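Local coordinates for protein alpha-L-arabinofuranosidase B (PDB 6SXT) that hydrolyses terminal non-reducing alpha-L-arabinofuranosyl residues from arabinoxylan, arabinan and arabinogalactan side chains, acting as a retaining glycosidase of family GH54, at residues 149-154 / 182-187. Numbering follows the deposited sequence.
Sequences AVLDGT and IYLGNS. With NAG (2-acetamido-2-deoxy-beta-D-glucopyranose), chain B.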
ATOM      1  N   ALA A 149       0.861 -10.791  -9.402  1.00 14.01           N
ATOM      2  CA  ALA A 149       0.800  -9.399  -8.984  1.00 14.19           C
ATOM      3  C   ALA A 149       2.151  -8.772  -9.170  1.00 15.05           C
ATOM      4  O   ALA A 149       3.178  -9.453  -8.944  1.00 15.51           O
ATOM      5  CB  ALA A 149       0.307  -9.260  -7.566  1.00 15.24           C
ATOM      6  N   VAL A 150       2.133  -7.477  -9.452  1.00 13.65           N
ATOM      7  CA  VAL A 150       3.369  -6.663  -9.364  1.00 12.97           C
ATOM      8  C   VAL A 150       3.239  -5.836  -8.090  1.00 14.36           C
ATOM      9  O   VAL A 150       2.241  -5.088  -7.917  1.00 14.03           O
ATOM     10  CB  VAL A 150       3.579  -5.764 -10.591  1.00 13.86           C
ATOM     11  CG1 VAL A 150       4.763  -4.822 -10.384  1.00 14.39           C
ATOM     12  CG2 VAL A 150       3.746  -6.613 -11.856  1.00 14.47           C
ATOM     13  N   LEU A 151       4.189  -6.018  -7.192  1.00 13.80           N
ATOM     14  CA  LEU A 151       4.186  -5.469  -5.825  1.00 14.48           C
ATOM     15  C   LEU A 151       5.486  -4.704  -5.569  1.00 15.33           C
ATOM     16  O   LEU A 151       6.454  -4.825  -6.293  1.00 15.23           O
ATOM     17  CB  LEU A 151       4.067  -6.624  -4.814  1.00 13.68           C
ATOM     18  CG  LEU A 151       2.938  -7.624  -5.065  1.00 14.53           C
ATOM     19  CD1 LEU A 151       3.032  -8.779  -4.043  1.00 16.68           C
ATOM     20  CD2 LEU A 151       1.583  -6.943  -4.966  1.00 15.16           C
ATOM     21  N   ASP A 152       5.460  -3.910  -4.513  1.00 14.99           N
ATOM     22  CA  ASP A 152       6.661  -3.204  -3.984  1.00 15.47           C
ATOM     23  C   ASP A 152       7.384  -4.185  -3.082  1.00 15.98           C
ATOM     24  O   ASP A 152       6.908  -4.463  -1.978  1.00 17.15           O
ATOM     25  CB  ASP A 152       6.265  -1.900  -3.273  1.00 15.71           C
ATOM     26  CG  ASP A 152       7.424  -1.124  -2.690  1.00 16.05           C
ATOM     27  OD1 ASP A 152       8.547  -1.700  -2.646  1.00 16.12           O
ATOM     28  OD2 ASP A 152       7.216   0.028  -2.290  1.00 16.50           O
ATOM     29  N   GLY A 153       8.519  -4.718  -3.514  1.00 16.20           N
ATOM     30  CA  GLY A 153       9.235  -5.676  -2.681  1.00 16.79           C
ATOM     31  C   GLY A 153       9.855  -5.082  -1.431  1.00 18.49           C
ATOM     32  O   GLY A 153      10.375  -5.844  -0.614  1.00 20.56           O
ATOM     33  N   THR A 154       9.817  -3.775  -1.244  1.00 15.91           N
ATOM     34  CA  THR A 154      10.395  -3.076  -0.083  1.00 16.50           C
ATOM     35  C   THR A 154       9.303  -2.651   0.895  1.00 18.49           C
ATOM     36  O   THR A 154       9.654  -2.117   1.979  1.00 19.73           O
ATOM     37  CB  THR A 154      11.267  -1.882  -0.486  1.00 18.07           C
ATOM     38  OG1 THR A 154      10.447  -0.800  -0.909  1.00 18.31           O
ATOM     39  CG2 THR A 154      12.255  -2.287  -1.538  1.00 20.69           C
ATOM     40  N   ILE A 182      -1.368 -15.292  -3.299  1.00 15.35           N
ATOM     41  CA  ILE A 182      -0.030 -14.689  -3.135  1.00 14.74           C
ATOM     42  C   ILE A 182       0.072 -14.031  -1.777  1.00 15.27           C
ATOM     43  O   ILE A 182      -0.806 -13.239  -1.430  1.00 16.06           O
ATOM     44  CB  ILE A 182       0.248 -13.689  -4.259  1.00 14.82           C
ATOM     45  CG1 ILE A 182       0.235 -14.351  -5.623  1.00 15.78           C
ATOM     46  CG2 ILE A 182       1.550 -12.951  -3.977  1.00 16.77           C
ATOM     47  CD1 ILE A 182       0.108 -13.336  -6.766  1.00 16.64           C
ATOM     48  N   TYR A 183       1.171 -14.265  -1.096  1.00 15.40           N
ATOM     49  CA  TYR A 183       1.557 -13.529   0.106  1.00 14.74           C
ATOM     50  C   TYR A 183       2.937 -12.893  -0.132  1.00 15.14           C
ATOM     51  O   TYR A 183       3.817 -13.544  -0.704  1.00 16.03           O
ATOM     52  CB  TYR A 183       1.648 -14.483   1.317  1.00 15.55           C
ATOM     53  CG  TYR A 183       2.320 -13.839   2.499  1.00 15.89           C
ATOM     54  CD1 TYR A 183       1.590 -13.110   3.429  1.00 16.58           C
ATOM     55  CD2 TYR A 183       3.687 -13.927   2.712  1.00 17.03           C
ATOM     56  CE1 TYR A 183       2.193 -12.440   4.474  1.00 16.52           C
ATOM     57  CE2 TYR A 183       4.302 -13.269   3.756  1.00 16.97           C
ATOM     58  CZ  TYR A 183       3.567 -12.529   4.655  1.00 17.09           C
ATOM     59  OH  TYR A 183       4.171 -11.816   5.665  1.00 19.54           O
ATOM     60  N   LEU A 184       3.127 -11.678   0.336  1.00 15.33           N
ATOM     61  CA  LEU A 184       4.466 -11.037   0.359  1.00 15.78           C
ATOM     62  C   LEU A 184       4.690 -10.381   1.707  1.00 16.53           C
ATOM     63  O   LEU A 184       3.922  -9.505   2.087  1.00 17.46           O
ATOM     64  CB  LEU A 184       4.639 -10.019  -0.768  1.00 16.07           C
ATOM     65  CG  LEU A 184       6.005  -9.347  -0.799  1.00 17.21           C
ATOM     66  CD1 LEU A 184       7.148 -10.308  -1.033  1.00 20.64           C
ATOM     67  CD2 LEU A 184       6.017  -8.257  -1.860  1.00 19.12           C
ATOM     68  N   GLY A 185       5.775 -10.778   2.393  1.00 17.07           N
ATOM     69  CA  GLY A 185       6.111 -10.203   3.687  1.00 15.86           C
ATOM     70  C   GLY A 185       7.132 -11.087   4.394  1.00 17.36           C
ATOM     71  O   GLY A 185       7.627 -12.022   3.808  1.00 17.39           O
ATOM     72  N   ASN A 186       7.447 -10.729   5.643  1.00 17.36           N
ATOM     73  CA  ASN A 186       8.460 -11.550   6.354  1.00 18.29           C
ATOM     74  C   ASN A 186       7.831 -12.172   7.583  1.00 23.00           C
ATOM     75  O   ASN A 186       8.562 -12.368   8.548  1.00 22.40           O
ATOM     76  CB  ASN A 186       9.736 -10.784   6.674  1.00 18.43           C
ATOM     77  CG  ASN A 186       9.633  -9.765   7.779  1.00 19.41           C
ATOM     78  OD1 ASN A 186       8.749  -8.912   7.817  1.00 19.38           O
ATOM     79  ND2 ASN A 186      10.599  -9.841   8.740  1.00 20.13           N
ATOM     80  N   SER A 187       6.556 -12.493   7.528  1.00 20.90           N
ATOM     81  CA  SER A 187       5.977 -13.429   8.510  1.00 23.04           C
ATOM     82  C   SER A 187       6.860 -14.663   8.608  1.00 21.88           C
ATOM     83  O   SER A 187       7.196 -15.280   7.584  1.00 21.35           O
ATOM     84  CB  SER A 187       4.580 -13.821   8.109  1.00 24.30           C
ATOM     85  OG  SER A 187       4.100 -14.790   9.053  1.00 23.77           O
TER
HETATM   86  C1  NAG B   1      10.654  -8.843   9.812  1.00 21.02           C
HETATM   87  C2  NAG B   1      11.046  -9.597  11.117  1.00 22.85           C
HETATM   88  C3  NAG B   1      11.319  -8.581  12.234  1.00 27.37           C
HETATM   89  C4  NAG B   1      12.368  -7.580  11.810  1.00 27.03           C
HETATM   90  C5  NAG B   1      11.870  -6.982  10.454  1.00 25.69           C
HETATM   91  C6  NAG B   1      12.815  -5.943   9.931  1.00 26.28           C
HETATM   92  C7  NAG B   1      10.195 -11.826  11.716  1.00 26.52           C
HETATM   93  C8  NAG B   1       8.979 -12.536  12.127  1.00 26.79           C
HETATM   94  N2  NAG B   1      10.014 -10.514  11.543  1.00 23.09           N
HETATM   95  O3  NAG B   1      11.820  -9.409  13.350  1.00 28.33           O
HETATM   96  O4  NAG B   1      12.419  -6.454  12.682  1.00 31.55           O
HETATM   97  O5  NAG B   1      11.775  -7.995   9.470  1.00 23.29           O
HETATM   98  O6  NAG B   1      14.119  -6.452   9.744  1.00 30.05           O
HETATM   99  O7  NAG B   1      11.257 -12.428  11.474  1.00 30.76           O
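Leu151 and Leu184 meet at the tight centre of this contact, their side chains overlapping flank to flank while heading opposite ways. The methyl CD2 of Leu184 lies 3.7 Å from CD1 of Leu151 and close to its CB, so it rests alongside the stem of the opposing leucine as well as its branch. Leu184 reaches across because its CG stands opposite the backbone N (chi1 -179°); the same methyl also lies 3.9 Å from Asp152 O and touches Gly153 CA. Toward the other end the packing thins. Ile182 extends CD1 to within 3.7 Å of Ala149 N and against Ala149 CB, while its CG2 branch only grazes Leu151 CD1. No hydrogen bond crosses the gap: the strands run nearly parallel with axes 9.3 Å apart, too far for backbone pairing, and belong to different sheets. Phe290, Val228 and Ala230 of the sheet containing 149-152 extend the apolar layer around these side chains.

Beyond Leu184 the segments diverge. On one side Thr154 N donates to Asp152 OD1 from above the carboxylate plane, closing an Asx turn, and the hydroxyl of exposed Thr154 donates to the same oxygen. On the other, Tyr183 points away from 149-154 and its OH receives Ser187 N, a bond that spans the Asn186 position. Asn186 ND2 is bonded covalently to C1 of the N-linked NAG, a sugar also hydrogen-bonded to Asp158, so this end is sugar-bearing and apart from the leucine packing. The whole is face-to-face packing of two antiparallel sheets through interleaved aliphatic side chains, as in the beta-sandwich of the concanavalin-like GH54 catalytic domain.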